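PDB 6FX6: SaTIE-TED from Staphylococcus aureus, which is of unknown function but, as the thioester domain of an LPXTG-anchored surface protein, probably bonds covalently to targets through an internal thioester. Local coordinates for residues K11-G16 with E95-T100; I20-K25 with F30-W35; A36-N41 with K52-G57; T100-W105 with N117-E122. All blocks are in the same frame, centred on the assembly; numbering follows the deposited sequence.

Contact 1 (K11-G16 with E95-T100); sequences KWIDKG and EQYIAT. With ZN (zinc ion), chain B.
The hydroxyl of Tyr-97, whose ring meets Ile-13 across the contact, is gripped twice: OH donates to the carbonyl of Ala-45 and accepts from the backbone N of Phe-38. These two bonds anchor the far end of the ring to the sheet. With CG anti to the backbone N (chi1 179°), the ring leaves helix 94-107 toward strand 5-13, and Ile-13 CD1 comes obliquely to 4.5 Å from Tyr-97 CD2. The other branch of Ile-13 serves the next helix residue: CG2 lies 4.1 Å from Ile-98 CD1, the two side chains sliding past each other in opposite directions. Ile-13 thus divides its branches between a ring, touched loosely, and an aliphatic tip that lies nearer. Beyond the end of the strand, a salt bridge joins Lys-15 NZ to Glu-95 OE2 at 3.0 Å. The lysine is extended past CG, while Glu-95 bends at chi2 (79°), turning its carboxylate toward the ammonium of Lys-15; the chains cross at about a right angle. Asp-14 binds a zinc ion through OD2 at 2.0 Å, and a water shares the metal. Asp-14 OD1 accepts from Gly-16 N, 3.3 Å away and above the carboxylate plane, forming an Asx turn. Sheet and helix are therefore joined by an apolar interior with one ion pair beside it, the packing of a helix on the antiparallel sheet of this thioester domain.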
loop_
_atom_site.group_PDB
_atom_site.type_symbol
_atom_site.label_atom_id
_atom_site.label_comp_id
_atom_site.label_asym_id
_atom_site.label_seq_id
_atom_site.Cartn_x
_atom_site.Cartn_y
_atom_site.Cartn_z
ATOM N N LYS A 11 14.655 10.249 -10.885
ATOM C CA LYS A 11 14.274 10.738 -12.202
ATOM C C LYS A 11 13.583 12.075 -11.986
ATOM O O LYS A 11 12.645 12.175 -11.196
ATOM C CB LYS A 11 13.377 9.735 -12.927
ATOM C CG LYS A 11 14.142 8.481 -13.343
ATOM C CD LYS A 11 13.507 7.729 -14.508
ATOM C CE LYS A 11 12.484 6.707 -14.046
ATOM N NZ LYS A 11 12.034 5.831 -15.162
ATOM N N TRP A 12 14.075 13.109 -12.661
ATOM C CA TRP A 12 13.582 14.467 -12.454
ATOM C C TRP A 12 12.325 14.713 -13.274
ATOM O O TRP A 12 12.258 14.352 -14.451
ATOM C CB TRP A 12 14.659 15.497 -12.809
ATOM C CG TRP A 12 15.825 15.450 -11.869
ATOM C CD1 TRP A 12 17.077 14.977 -12.133
ATOM C CD2 TRP A 12 15.836 15.874 -10.502
ATOM N NE1 TRP A 12 17.869 15.088 -11.017
ATOM C CE2 TRP A 12 17.130 15.636 -10.002
ATOM C CE3 TRP A 12 14.873 16.438 -9.652
ATOM C CZ2 TRP A 12 17.494 15.946 -8.686
ATOM C CZ3 TRP A 12 15.234 16.743 -8.340
ATOM C CH2 TRP A 12 16.532 16.493 -7.872
ATOM N N ILE A 13 11.334 15.321 -12.630
ATOM C CA ILE A 13 10.116 15.768 -13.280
ATOM C C ILE A 13 10.207 17.290 -13.325
ATOM O O ILE A 13 10.099 17.956 -12.296
ATOM C CB ILE A 13 8.876 15.315 -12.481
ATOM C CG1 ILE A 13 8.831 13.778 -12.403
ATOM C CG2 ILE A 13 7.594 15.875 -13.100
ATOM C CD1 ILE A 13 7.941 13.231 -11.308
ATOM N N ASP A 14 10.437 17.834 -14.513
ATOM C CA ASP A 14 10.610 19.269 -14.695
ATOM C C ASP A 14 9.881 19.687 -15.966
ATOM O O ASP A 14 10.255 19.274 -17.067
ATOM C CB ASP A 14 12.106 19.619 -14.776
ATOM C CG ASP A 14 12.370 21.124 -14.822
ATOM O OD1 ASP A 14 11.460 21.918 -14.511
ATOM O OD2 ASP A 14 13.505 21.519 -15.167
ATOM N N LYS A 15 8.837 20.498 -15.802
ATOM C CA LYS A 15 8.074 21.019 -16.930
ATOM C C LYS A 15 8.039 22.551 -16.928
ATOM O O LYS A 15 7.163 23.153 -17.545
ATOM C CB LYS A 15 6.669 20.403 -16.922
ATOM C CG LYS A 15 6.692 18.898 -17.152
ATOM C CD LYS A 15 5.316 18.257 -17.062
ATOM C CE LYS A 15 5.427 16.735 -17.061
ATOM N NZ LYS A 15 4.124 16.066 -16.808
ATOM N N GLY A 16 9.017 23.176 -16.267
ATOM C CA GLY A 16 9.066 24.633 -16.122
ATOM C C GLY A 16 7.893 25.219 -15.353
ATOM O O GLY A 16 7.569 26.390 -15.522
ATOM N N GLU A 95 2.187 13.031 -12.584
ATOM C CA GLU A 95 1.157 13.680 -11.781
ATOM C C GLU A 95 0.661 12.781 -10.634
ATOM O O GLU A 95 0.494 13.264 -9.518
ATOM C CB GLU A 95 -0.018 14.143 -12.664
ATOM C CG GLU A 95 0.294 15.335 -13.574
ATOM C CD GLU A 95 1.065 14.987 -14.848
ATOM O OE1 GLU A 95 1.340 13.789 -15.102
ATOM O OE2 GLU A 95 1.409 15.922 -15.605
ATOM N N GLN A 96 0.444 11.489 -10.896
ATOM C CA GLN A 96 0.056 10.541 -9.828
ATOM C C GLN A 96 1.135 10.382 -8.772
ATOM O O GLN A 96 0.827 10.375 -7.580
ATOM C CB GLN A 96 -0.291 9.134 -10.356
ATOM C CG GLN A 96 -1.767 8.817 -10.506
ATOM C CD GLN A 96 -2.610 9.070 -9.270
ATOM O OE1 GLN A 96 -3.486 9.927 -9.282
ATOM N NE2 GLN A 96 -2.371 8.313 -8.216
ATOM N N TYR A 97 2.381 10.209 -9.209
ATOM C CA TYR A 97 3.509 10.137 -8.277
ATOM C C TYR A 97 3.559 11.366 -7.376
ATOM O O TYR A 97 3.721 11.241 -6.165
ATOM C CB TYR A 97 4.856 9.988 -8.995
ATOM C CG TYR A 97 5.994 9.930 -8.009
ATOM C CD1 TYR A 97 6.404 8.722 -7.450
ATOM C CD2 TYR A 97 6.625 11.095 -7.587
ATOM C CE1 TYR A 97 7.434 8.679 -6.519
ATOM C CE2 TYR A 97 7.644 11.065 -6.656
ATOM C CZ TYR A 97 8.050 9.862 -6.122
ATOM O OH TYR A 97 9.075 9.857 -5.205
ATOM N N ILE A 98 3.447 12.543 -7.982
ATOM C CA ILE A 98 3.478 13.809 -7.243
ATOM C C ILE A 98 2.316 13.882 -6.258
ATOM O O ILE A 98 2.512 14.242 -5.094
ATOM C CB ILE A 98 3.465 15.029 -8.194
ATOM C CG1 ILE A 98 4.813 15.144 -8.895
ATOM C CG2 ILE A 98 3.185 16.324 -7.437
ATOM C CD1 ILE A 98 4.844 16.135 -10.041
ATOM N N ALA A 99 1.115 13.541 -6.727
ATOM C CA ALA A 99 -0.084 13.546 -5.868
ATOM C C ALA A 99 0.091 12.608 -4.676
ATOM O O ALA A 99 -0.246 12.961 -3.551
ATOM C CB ALA A 99 -1.318 13.158 -6.664
ATOM N N THR A 100 0.644 11.425 -4.932
ATOM C CA THR A 100 0.900 10.454 -3.875
ATOM C C THR A 100 1.915 10.999 -2.865
ATOM O O THR A 100 1.679 10.931 -1.658
ATOM C CB THR A 100 1.368 9.110 -4.465
ATOM O OG1 THR A 100 0.371 8.632 -5.369
ATOM C CG2 THR A 100 1.584 8.071 -3.379
HETATM ZN ZN ZN B . 14.942 20.213 -15.625
HETATM O O HOH W 1 15.496 19.101 -13.881
#

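Contact 2 (I20-K25 with F30-W35); sequences IVYSAK and FTMDRW. With ZN (zinc ion), chain C.
Ile-20 packs on Met-32 and Trp-35, and Tyr-22 on Phe-30 and Met-32, on the face of the strand pair that carries Ile-20, Tyr-22, Phe-30 and Met-32; on the other face Val-21 and Thr-31 meet only at 4.0 Å, from CG2 to OG1. The selenomethionine Met-32 reaches back over Trp-35, its CE 3.7 Å above the middle of the indole. Ile-20 comes to the same ring crosswise, CD1 lying 3.6 Å from Trp-35 CH2; its CG1 sits between the backbone N and the carbonyl carbon (chi1 52°), which directs the branch to the indole. Strands 20-24 and 30-40 are neighbours in the antiparallel sheet, with Tyr-22 and Phe-30 as a hydrogen-bonded pair: Tyr-22 N to Phe-30 O is 3.1 Å, and Phe-30 N to Tyr-22 O is 2.9 Å. Their side chains lie side by side, the rings oblique with planes at 70°, Tyr-22 CE1 touching Phe-30 CD1 at 3.8 Å. Met-32 SE adds an oblique Met-aromatic contact to the Tyr-22 ring. Met-102 of helix 94-107 touches both Ile-20 and Trp-35. The exposed Thr-31 marks the looser side; two residues on, Asp-33 turns from the strand pair to bind a zinc ion through OD1 at 2.0 Å, with a water as a further ligand.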
loop_
_atom_site.group_PDB
_atom_site.type_symbol
_atom_site.label_atom_id
_atom_site.label_comp_id
_atom_site.label_asym_id
_atom_site.label_seq_id
_atom_site.Cartn_x
_atom_site.Cartn_y
_atom_site.Cartn_z
ATOM N N ILE A 20 4.081 23.392 -6.580
ATOM C CA ILE A 20 3.430 23.884 -5.363
ATOM C C ILE A 20 4.237 24.988 -4.691
ATOM O O ILE A 20 5.449 25.111 -4.901
ATOM C CB ILE A 20 3.221 22.769 -4.311
ATOM C CG1 ILE A 20 4.537 22.020 -4.031
ATOM C CG2 ILE A 20 2.135 21.802 -4.759
ATOM C CD1 ILE A 20 4.441 20.994 -2.922
ATOM N N VAL A 21 3.542 25.792 -3.893
ATOM C CA VAL A 21 4.169 26.641 -2.892
ATOM C C VAL A 21 3.670 26.096 -1.555
ATOM O O VAL A 21 2.463 26.137 -1.286
ATOM C CB VAL A 21 3.787 28.124 -3.059
ATOM C CG1 VAL A 21 4.394 28.966 -1.937
ATOM C CG2 VAL A 21 4.232 28.631 -4.427
ATOM N N TYR A 22 4.588 25.581 -0.734
ATOM C CA TYR A 22 4.210 24.910 0.509
ATOM C C TYR A 22 5.099 25.260 1.689
ATOM O O TYR A 22 6.205 25.774 1.526
ATOM C CB TYR A 22 4.195 23.394 0.303
ATOM C CG TYR A 22 5.543 22.714 0.394
ATOM C CD1 TYR A 22 6.459 22.796 -0.652
ATOM C CD2 TYR A 22 5.894 21.968 1.519
ATOM C CE1 TYR A 22 7.695 22.167 -0.578
ATOM C CE2 TYR A 22 7.124 21.329 1.605
ATOM C CZ TYR A 22 8.024 21.429 0.554
ATOM O OH TYR A 22 9.246 20.790 0.640
ATOM N N SER A 23 4.581 24.957 2.878
ATOM C CA SER A 23 5.302 25.102 4.137
ATOM C C SER A 23 5.267 23.777 4.902
ATOM O O SER A 23 4.279 23.045 4.853
ATOM C CB SER A 23 4.688 26.219 4.980
ATOM O OG SER A 23 4.845 27.468 4.337
ATOM N N ALA A 24 6.365 23.479 5.588
ATOM C CA ALA A 24 6.498 22.265 6.383
ATOM C C ALA A 24 7.651 22.453 7.363
ATOM O O ALA A 24 8.800 22.554 6.938
ATOM C CB ALA A 24 6.756 21.073 5.479
ATOM N N LYS A 25 7.335 22.529 8.660
ATOM C CA LYS A 25 8.323 22.826 9.711
ATOM C C LYS A 25 9.001 24.192 9.456
ATOM O O LYS A 25 8.305 25.149 9.123
ATOM C CB LYS A 25 9.337 21.675 9.863
ATOM C CG LYS A 25 8.746 20.330 10.252
ATOM C CD LYS A 25 9.774 19.530 11.042
ATOM C CE LYS A 25 9.453 18.050 11.102
ATOM N NZ LYS A 25 10.540 17.339 11.830
ATOM N N PHE A 30 8.095 27.599 0.303
ATOM C CA PHE A 30 9.114 27.026 -0.572
ATOM C C PHE A 30 8.453 26.698 -1.908
ATOM O O PHE A 30 7.409 26.036 -1.940
ATOM C CB PHE A 30 9.673 25.759 0.087
ATOM C CG PHE A 30 10.859 25.139 -0.617
ATOM C CD1 PHE A 30 10.681 24.199 -1.635
ATOM C CD2 PHE A 30 12.158 25.439 -0.211
ATOM C CE1 PHE A 30 11.778 23.605 -2.260
ATOM C CE2 PHE A 30 13.256 24.850 -0.831
ATOM C CZ PHE A 30 13.065 23.932 -1.856
ATOM N N THR A 31 9.063 27.166 -2.999
ATOM C CA THR A 31 8.555 26.940 -4.349
ATOM C C THR A 31 9.236 25.720 -4.957
ATOM O O THR A 31 10.452 25.706 -5.120
ATOM C CB THR A 31 8.817 28.163 -5.247
ATOM O OG1 THR A 31 8.207 29.318 -4.661
ATOM C CG2 THR A 31 8.248 27.954 -6.654
HETATM N N MSE A 32 8.451 24.704 -5.296
HETATM C CA MSE A 32 8.981 23.505 -5.943
HETATM C C MSE A 32 8.684 23.584 -7.416
HETATM O O MSE A 32 7.556 23.327 -7.846
HETATM C CB MSE A 32 8.413 22.250 -5.285
HETATM C CG MSE A 32 9.570 21.403 -4.768
HETATM SE SE MSE A 32 8.832 19.809 -3.920
HETATM C CE MSE A 32 9.969 18.429 -4.747
ATOM N N ASP A 33 9.702 23.967 -8.192
ATOM C CA ASP A 33 9.597 24.060 -9.654
ATOM C C ASP A 33 10.179 22.835 -10.391
ATOM O O ASP A 33 10.375 22.862 -11.603
ATOM C CB ASP A 33 10.197 25.378 -10.161
ATOM C CG ASP A 33 11.695 25.503 -9.911
ATOM O OD1 ASP A 33 12.279 24.731 -9.129
ATOM O OD2 ASP A 33 12.300 26.409 -10.500
ATOM N N ARG A 34 10.456 21.772 -9.640
ATOM C CA ARG A 34 10.730 20.452 -10.198
ATOM C C ARG A 34 10.429 19.424 -9.115
ATOM O O ARG A 34 10.212 19.785 -7.948
ATOM C CB ARG A 34 12.186 20.324 -10.661
ATOM C CG ARG A 34 13.201 20.623 -9.575
ATOM C CD ARG A 34 14.574 20.023 -9.852
ATOM N NE ARG A 34 15.394 20.026 -8.635
ATOM C CZ ARG A 34 16.711 19.821 -8.576
ATOM N NH1 ARG A 34 17.317 19.846 -7.386
ATOM N NH2 ARG A 34 17.432 19.590 -9.676
ATOM N N TRP A 35 10.433 18.149 -9.491
ATOM C CA TRP A 35 10.078 17.088 -8.562
ATOM C C TRP A 35 10.971 15.873 -8.724
ATOM O O TRP A 35 11.180 15.384 -9.840
ATOM C CB TRP A 35 8.604 16.702 -8.732
ATOM C CG TRP A 35 7.988 16.300 -7.454
ATOM C CD1 TRP A 35 8.196 15.136 -6.787
ATOM C CD2 TRP A 35 7.079 17.067 -6.658
ATOM N NE1 TRP A 35 7.474 15.120 -5.626
ATOM C CE2 TRP A 35 6.774 16.294 -5.519
ATOM C CE3 TRP A 35 6.480 18.322 -6.802
ATOM C CZ2 TRP A 35 5.896 16.737 -4.523
ATOM C CZ3 TRP A 35 5.613 18.765 -5.812
ATOM C CH2 TRP A 35 5.329 17.974 -4.687
HETATM ZN ZN ZN C . 14.235 24.651 -8.956
HETATM O O HOH W 2 14.783 22.881 -7.771
#

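Contact 3 (A36-N41 with K52-G57); sequences AKFYVN and KEAAIG
Phe-38 presents one corner of its ring to two aliphatic side chains of the 52-57 loop. Its CE1 lies 3.5 Å from Ala-54 CB, and its CZ is almost as near, at 3.6 Å, so the methyl sits beside the CE1-CZ bond, approaching obliquely. Ile-56 comes to the ring edge near its plane, CD1 standing 3.6 Å from Phe-38 CE1, and the two side chains cross at about a right angle. A bend at chi2 (-55°) folds the end of Ile-56 back toward the strand, which brings the terminal methyl to the phenyl edge. On the strand itself, Ala-36 covers part of one ring face: its CB is 3.5 Å above the Phe-38 plane, offset toward the rim. Further out, Phe-38 packs on Ala-45 and Cys-47 of strand 43-47. Gln-218 touches both Phe-38 and Ala-54. Backbone bonds from Glu-53 to Gln-218 and from Gly-57 to Leu-8 hold segment 52-57 near both ends. Along the same strand as Phe-38, Lys-37 NZ donates to Tyr-39 OH at 3.0 Å and is also hydrogen-bonded to Tyr-86 OH. No hydrogen bond or ion pair crosses between segments 36-41 and 52-57; the irregular loop meets the strand through carbon alone, so the contact gives no directional hold and depends on shape and apolar burial.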
loop_
_atom_site.group_PDB
_atom_site.type_symbol
_atom_site.label_atom_id
_atom_site.label_comp_id
_atom_site.label_asym_id
_atom_site.label_seq_id
_atom_site.Cartn_x
_atom_site.Cartn_y
_atom_site.Cartn_z
ATOM N N ALA A 36 11.495 15.399 -7.597
ATOM C CA ALA A 36 12.343 14.212 -7.563
ATOM C C ALA A 36 11.450 12.987 -7.434
ATOM O O ALA A 36 10.714 12.854 -6.454
ATOM C CB ALA A 36 13.311 14.282 -6.393
ATOM N N LYS A 37 11.489 12.119 -8.442
ATOM C CA LYS A 37 10.876 10.803 -8.344
ATOM C C LYS A 37 11.972 9.849 -7.902
ATOM O O LYS A 37 12.843 9.481 -8.696
ATOM C CB LYS A 37 10.278 10.375 -9.683
ATOM C CG LYS A 37 9.439 9.111 -9.610
ATOM C CD LYS A 37 9.022 8.662 -10.999
ATOM C CE LYS A 37 8.083 7.470 -10.937
ATOM N NZ LYS A 37 7.786 6.947 -12.295
ATOM N N PHE A 38 11.919 9.454 -6.633
ATOM C CA PHE A 38 12.985 8.665 -6.019
ATOM C C PHE A 38 12.880 7.178 -6.337
ATOM O O PHE A 38 11.785 6.606 -6.338
ATOM C CB PHE A 38 12.972 8.838 -4.497
ATOM C CG PHE A 38 13.195 10.256 -4.037
ATOM C CD1 PHE A 38 14.452 10.847 -4.143
ATOM C CD2 PHE A 38 12.151 10.994 -3.472
ATOM C CE1 PHE A 38 14.663 12.151 -3.703
ATOM C CE2 PHE A 38 12.356 12.299 -3.035
ATOM C CZ PHE A 38 13.612 12.880 -3.152
ATOM N N TYR A 39 14.032 6.565 -6.592
ATOM C CA TYR A 39 14.164 5.116 -6.717
ATOM C C TYR A 39 15.256 4.642 -5.768
ATOM O O TYR A 39 16.269 5.312 -5.620
ATOM C CB TYR A 39 14.543 4.721 -8.149
ATOM C CG TYR A 39 13.441 4.933 -9.164
ATOM C CD1 TYR A 39 13.152 6.207 -9.649
ATOM C CD2 TYR A 39 12.699 3.856 -9.657
ATOM C CE1 TYR A 39 12.148 6.408 -10.580
ATOM C CE2 TYR A 39 11.695 4.047 -10.600
ATOM C CZ TYR A 39 11.421 5.325 -11.054
ATOM O OH TYR A 39 10.425 5.528 -11.977
ATOM N N VAL A 40 15.039 3.494 -5.125
ATOM C CA VAL A 40 16.071 2.826 -4.330
ATOM C C VAL A 40 16.090 1.367 -4.748
ATOM O O VAL A 40 15.096 0.653 -4.567
ATOM C CB VAL A 40 15.811 2.924 -2.808
ATOM C CG1 VAL A 40 16.952 2.279 -2.026
ATOM C CG2 VAL A 40 15.623 4.378 -2.383
ATOM N N ASN A 41 17.214 0.949 -5.328
ATOM C CA ASN A 41 17.416 -0.411 -5.844
ATOM C C ASN A 41 16.272 -0.895 -6.751
ATOM O O ASN A 41 15.789 -2.018 -6.622
ATOM C CB ASN A 41 17.673 -1.391 -4.685
ATOM C CG ASN A 41 18.510 -2.592 -5.100
ATOM O OD1 ASN A 41 18.189 -3.725 -4.762
ATOM N ND2 ASN A 41 19.596 -2.345 -5.827
ATOM N N LYS A 52 13.162 18.866 4.184
ATOM C CA LYS A 52 14.579 18.594 3.899
ATOM C C LYS A 52 14.842 18.187 2.458
ATOM O O LYS A 52 13.988 17.585 1.798
ATOM C CB LYS A 52 15.096 17.490 4.814
ATOM C CG LYS A 52 15.178 17.900 6.267
ATOM C CD LYS A 52 15.788 16.795 7.106
ATOM C CE LYS A 52 16.126 17.291 8.500
ATOM N NZ LYS A 52 16.952 16.293 9.227
ATOM N N GLU A 53 16.046 18.512 1.991
ATOM C CA GLU A 53 16.539 18.062 0.686
ATOM C C GLU A 53 17.144 16.658 0.784
ATOM O O GLU A 53 17.852 16.349 1.745
ATOM C CB GLU A 53 17.565 19.062 0.116
ATOM C CG GLU A 53 19.012 18.933 0.610
ATOM C CD GLU A 53 19.189 19.084 2.122
ATOM O OE1 GLU A 53 18.393 19.808 2.766
ATOM O OE2 GLU A 53 20.128 18.467 2.673
ATOM N N ALA A 54 16.869 15.821 -0.213
ATOM C CA ALA A 54 17.442 14.475 -0.288
ATOM C C ALA A 54 18.878 14.513 -0.830
ATOM O O ALA A 54 19.229 15.411 -1.601
ATOM C CB ALA A 54 16.570 13.577 -1.156
ATOM N N ALA A 55 19.690 13.533 -0.419
ATOM C CA ALA A 55 21.081 13.394 -0.878
ATOM C C ALA A 55 21.164 12.450 -2.077
ATOM O O ALA A 55 21.548 11.285 -1.945
ATOM C CB ALA A 55 21.965 12.895 0.258
ATOM N N ILE A 56 20.806 12.972 -3.247
ATOM C CA ILE A 56 20.805 12.206 -4.496
ATOM C C ILE A 56 22.208 11.684 -4.799
ATOM O O ILE A 56 23.186 12.412 -4.663
ATOM C CB ILE A 56 20.328 13.062 -5.707
ATOM C CG1 ILE A 56 18.871 13.526 -5.536
ATOM C CG2 ILE A 56 20.498 12.308 -7.030
ATOM C CD1 ILE A 56 17.878 12.420 -5.286
ATOM N N GLY A 57 22.286 10.413 -5.193
ATOM C CA GLY A 57 23.544 9.772 -5.561
ATOM C C GLY A 57 24.380 9.249 -4.406
ATOM O O GLY A 57 25.427 8.638 -4.637
#

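Contact 4 (T100-W105 with N117-E122)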
loop_
_atom_site.group_PDB
_atom_site.type_symbol
_atom_site.label_atom_id
_atom_site.label_comp_id
_atom_site.label_asym_id
_atom_site.label_seq_id
_atom_site.Cartn_x
_atom_site.Cartn_y
_atom_site.Cartn_z
ATOM N N THR A 100 0.644 11.425 -4.932
ATOM C CA THR A 100 0.900 10.454 -3.875
ATOM C C THR A 100 1.915 10.999 -2.865
ATOM O O THR A 100 1.679 10.931 -1.658
ATOM C CB THR A 100 1.368 9.110 -4.465
ATOM O OG1 THR A 100 0.371 8.632 -5.369
ATOM C CG2 THR A 100 1.584 8.071 -3.379
ATOM N N GLN A 101 3.024 11.549 -3.362
ATOM C CA GLN A 101 4.025 12.199 -2.502
ATOM C C GLN A 101 3.397 13.323 -1.687
ATOM O O GLN A 101 3.686 13.464 -0.505
ATOM C CB GLN A 101 5.183 12.765 -3.332
ATOM C CG GLN A 101 6.266 13.499 -2.538
ATOM C CD GLN A 101 7.037 12.592 -1.609
ATOM O OE1 GLN A 101 8.083 12.055 -1.985
ATOM N NE2 GLN A 101 6.528 12.411 -0.392
HETATM N N MSE A 102 2.556 14.124 -2.335
HETATM C CA MSE A 102 1.890 15.246 -1.668
HETATM C C MSE A 102 0.929 14.809 -0.588
HETATM O O MSE A 102 0.805 15.485 0.439
HETATM C CB MSE A 102 1.156 16.142 -2.670
HETATM C CG MSE A 102 2.101 17.184 -3.259
HETATM SE SE MSE A 102 1.236 18.006 -4.822
HETATM C CE MSE A 102 -0.145 19.050 -3.878
ATOM N N LEU A 103 0.237 13.689 -0.808
ATOM C CA LEU A 103 -0.681 13.133 0.193
ATOM C C LEU A 103 0.064 12.538 1.391
ATOM O O LEU A 103 -0.362 12.715 2.534
ATOM C CB LEU A 103 -1.600 12.075 -0.434
ATOM C CG LEU A 103 -2.701 11.491 0.471
ATOM C CD1 LEU A 103 -3.499 12.580 1.171
ATOM C CD2 LEU A 103 -3.622 10.594 -0.344
ATOM N N ILE A 104 1.159 11.827 1.115
ATOM C CA ILE A 104 2.085 11.359 2.152
ATOM C C ILE A 104 2.555 12.538 2.994
ATOM O O ILE A 104 2.541 12.470 4.221
ATOM C CB ILE A 104 3.293 10.598 1.539
ATOM C CG1 ILE A 104 2.849 9.203 1.086
ATOM C CG2 ILE A 104 4.456 10.478 2.526
ATOM C CD1 ILE A 104 3.798 8.529 0.115
ATOM N N TRP A 105 2.956 13.617 2.329
ATOM C CA TRP A 105 3.419 14.818 3.024
ATOM C C TRP A 105 2.342 15.536 3.839
ATOM O O TRP A 105 2.677 16.169 4.834
ATOM C CB TRP A 105 4.062 15.812 2.051
ATOM C CG TRP A 105 5.465 15.503 1.635
ATOM C CD1 TRP A 105 6.290 14.524 2.118
ATOM C CD2 TRP A 105 6.228 16.228 0.674
ATOM N NE1 TRP A 105 7.510 14.582 1.493
ATOM C CE2 TRP A 105 7.501 15.623 0.605
ATOM C CE3 TRP A 105 5.958 17.335 -0.139
ATOM C CZ2 TRP A 105 8.503 16.078 -0.256
ATOM C CZ3 TRP A 105 6.952 17.787 -0.998
ATOM C CH2 TRP A 105 8.210 17.156 -1.051
ATOM N N ASN A 117 -2.899 23.738 -11.052
ATOM C CA ASN A 117 -4.210 23.180 -11.424
ATOM C C ASN A 117 -4.099 21.915 -12.280
ATOM O O ASN A 117 -4.940 21.021 -12.179
ATOM C CB ASN A 117 -5.056 24.224 -12.163
ATOM C CG ASN A 117 -6.523 23.837 -12.245
ATOM O OD1 ASN A 117 -7.183 23.656 -11.221
ATOM N ND2 ASN A 117 -7.044 23.713 -13.463
ATOM N N GLY A 118 -3.051 21.841 -13.102
ATOM C CA GLY A 118 -2.791 20.679 -13.946
ATOM C C GLY A 118 -2.461 19.373 -13.239
ATOM O O GLY A 118 -2.424 18.329 -13.884
ATOM N N LEU A 119 -2.193 19.421 -11.932
ATOM C CA LEU A 119 -2.132 18.200 -11.110
ATOM C C LEU A 119 -3.449 17.453 -10.979
ATOM O O LEU A 119 -3.435 16.235 -10.810
ATOM C CB LEU A 119 -1.641 18.485 -9.685
ATOM C CG LEU A 119 -0.215 18.043 -9.412
ATOM C CD1 LEU A 119 0.717 18.853 -10.268
ATOM C CD2 LEU A 119 0.116 18.224 -7.946
ATOM N N ASN A 120 -4.565 18.184 -11.003
ATOM C CA ASN A 120 -5.875 17.615 -10.709
ATOM C C ASN A 120 -5.812 16.977 -9.312
ATOM O O ASN A 120 -6.218 15.829 -9.120
ATOM C CB ASN A 120 -6.265 16.605 -11.808
ATOM C CG ASN A 120 -7.755 16.328 -11.864
ATOM O OD1 ASN A 120 -8.578 17.222 -11.669
ATOM N ND2 ASN A 120 -8.108 15.082 -12.153
ATOM N N TYR A 121 -5.287 17.738 -8.347
ATOM C CA TYR A 121 -4.876 17.183 -7.050
ATOM C C TYR A 121 -6.035 16.664 -6.220
ATOM O O TYR A 121 -5.961 15.558 -5.682
ATOM C CB TYR A 121 -4.087 18.200 -6.210
ATOM C CG TYR A 121 -3.602 17.636 -4.877
ATOM C CD1 TYR A 121 -2.709 16.562 -4.837
ATOM C CD2 TYR A 121 -4.051 18.162 -3.658
ATOM C CE1 TYR A 121 -2.276 16.030 -3.624
ATOM C CE2 TYR A 121 -3.615 17.646 -2.439
ATOM C CZ TYR A 121 -2.731 16.579 -2.422
ATOM O OH TYR A 121 -2.291 16.054 -1.219
ATOM N N GLU A 122 -7.089 17.459 -6.102
ATOM C CA GLU A 122 -8.212 17.093 -5.245
ATOM C C GLU A 122 -8.888 15.805 -5.715
ATOM O O GLU A 122 -9.241 14.966 -4.888
ATOM C CB GLU A 122 -9.222 18.242 -5.134
ATOM C CG GLU A 122 -8.683 19.474 -4.410
ATOM C CD GLU A 122 -8.201 19.178 -2.992
ATOM O OE1 GLU A 122 -8.963 18.559 -2.216
ATOM O OE2 GLU A 122 -7.058 19.563 -2.655
#
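Selenomethionine Met-102 runs nearly straight at chi2 and then bends at chi3 (71°), swinging its CE over the ring that Tyr-121 extends with CG anti to the backbone N (chi1 -178°). The methyl comes to rest 3.6 Å from the Tyr-121 ring centroid, only 8° off the normal, a CH-pi contact squarely over one face. Met-102 SE, oblique to the same ring, completes a Met-aromatic pair. Nearer the helix, Met-102 CB meets Tyr-121 CE1 at 3.6 Å, so the root and end of one side chain both rest on the tyrosine. Met-102 and Leu-119 approach tip to tip; SE to Leu-119 CD2 measures 3.3 Å, close enough that its detail is doubtful. This is helix-to-helix packing in the thioester domain: helix 94-107 is met by a short 3-10 turn, 117-119, and by the first turn of helix 121-134. Gln-101, next to Met-102 but turned away from Tyr-121, accepts from Cys-47 N through OE1; the two are probably the thioester-forming pair, as in related domains, but Gln-101 keeps its NE2 here and no thioester is modelled. The Tyr-121 hydroxyl passes beside the helix backbone, where Leu-103 N lies at the ring edge, 3.5 Å from OH at an angle too poor for a hydrogen bond. Its polar partner is Glu-106 OE2 instead, one helical turn beyond Leu-103, while Tyr-112 and Ile-115 of strand 111-115 pack against the tyrosine.

Helix 94-107 ties contact 1 to contact 4: they share Thr-100, their centres are 10 Å apart, and Leu-119 CD2 touches Ile-98 CG2 at 3.6 Å. Strand 30-40 runs through contact 2 into contact 3, and strand 5-13 pairs alongside it, Ile-13 N lying 2.8 Å from Trp-35 O and Lys-11 N 2.9 Å from Lys-37 O. Trp-35 bridges sheet and helix, its CH2 3.6 Å from Met-102 CG, joining contacts 2 and 4. Of the probable thioester pair, Cys-47, on strand 43-47, packs beside Phe-38 of contact 3, and Gln-101 lies on the helix of contact 4. The two zinc ions, about 8 Å apart, are bound by Asp-14 of contact 1 and Asp-33 of contact 2.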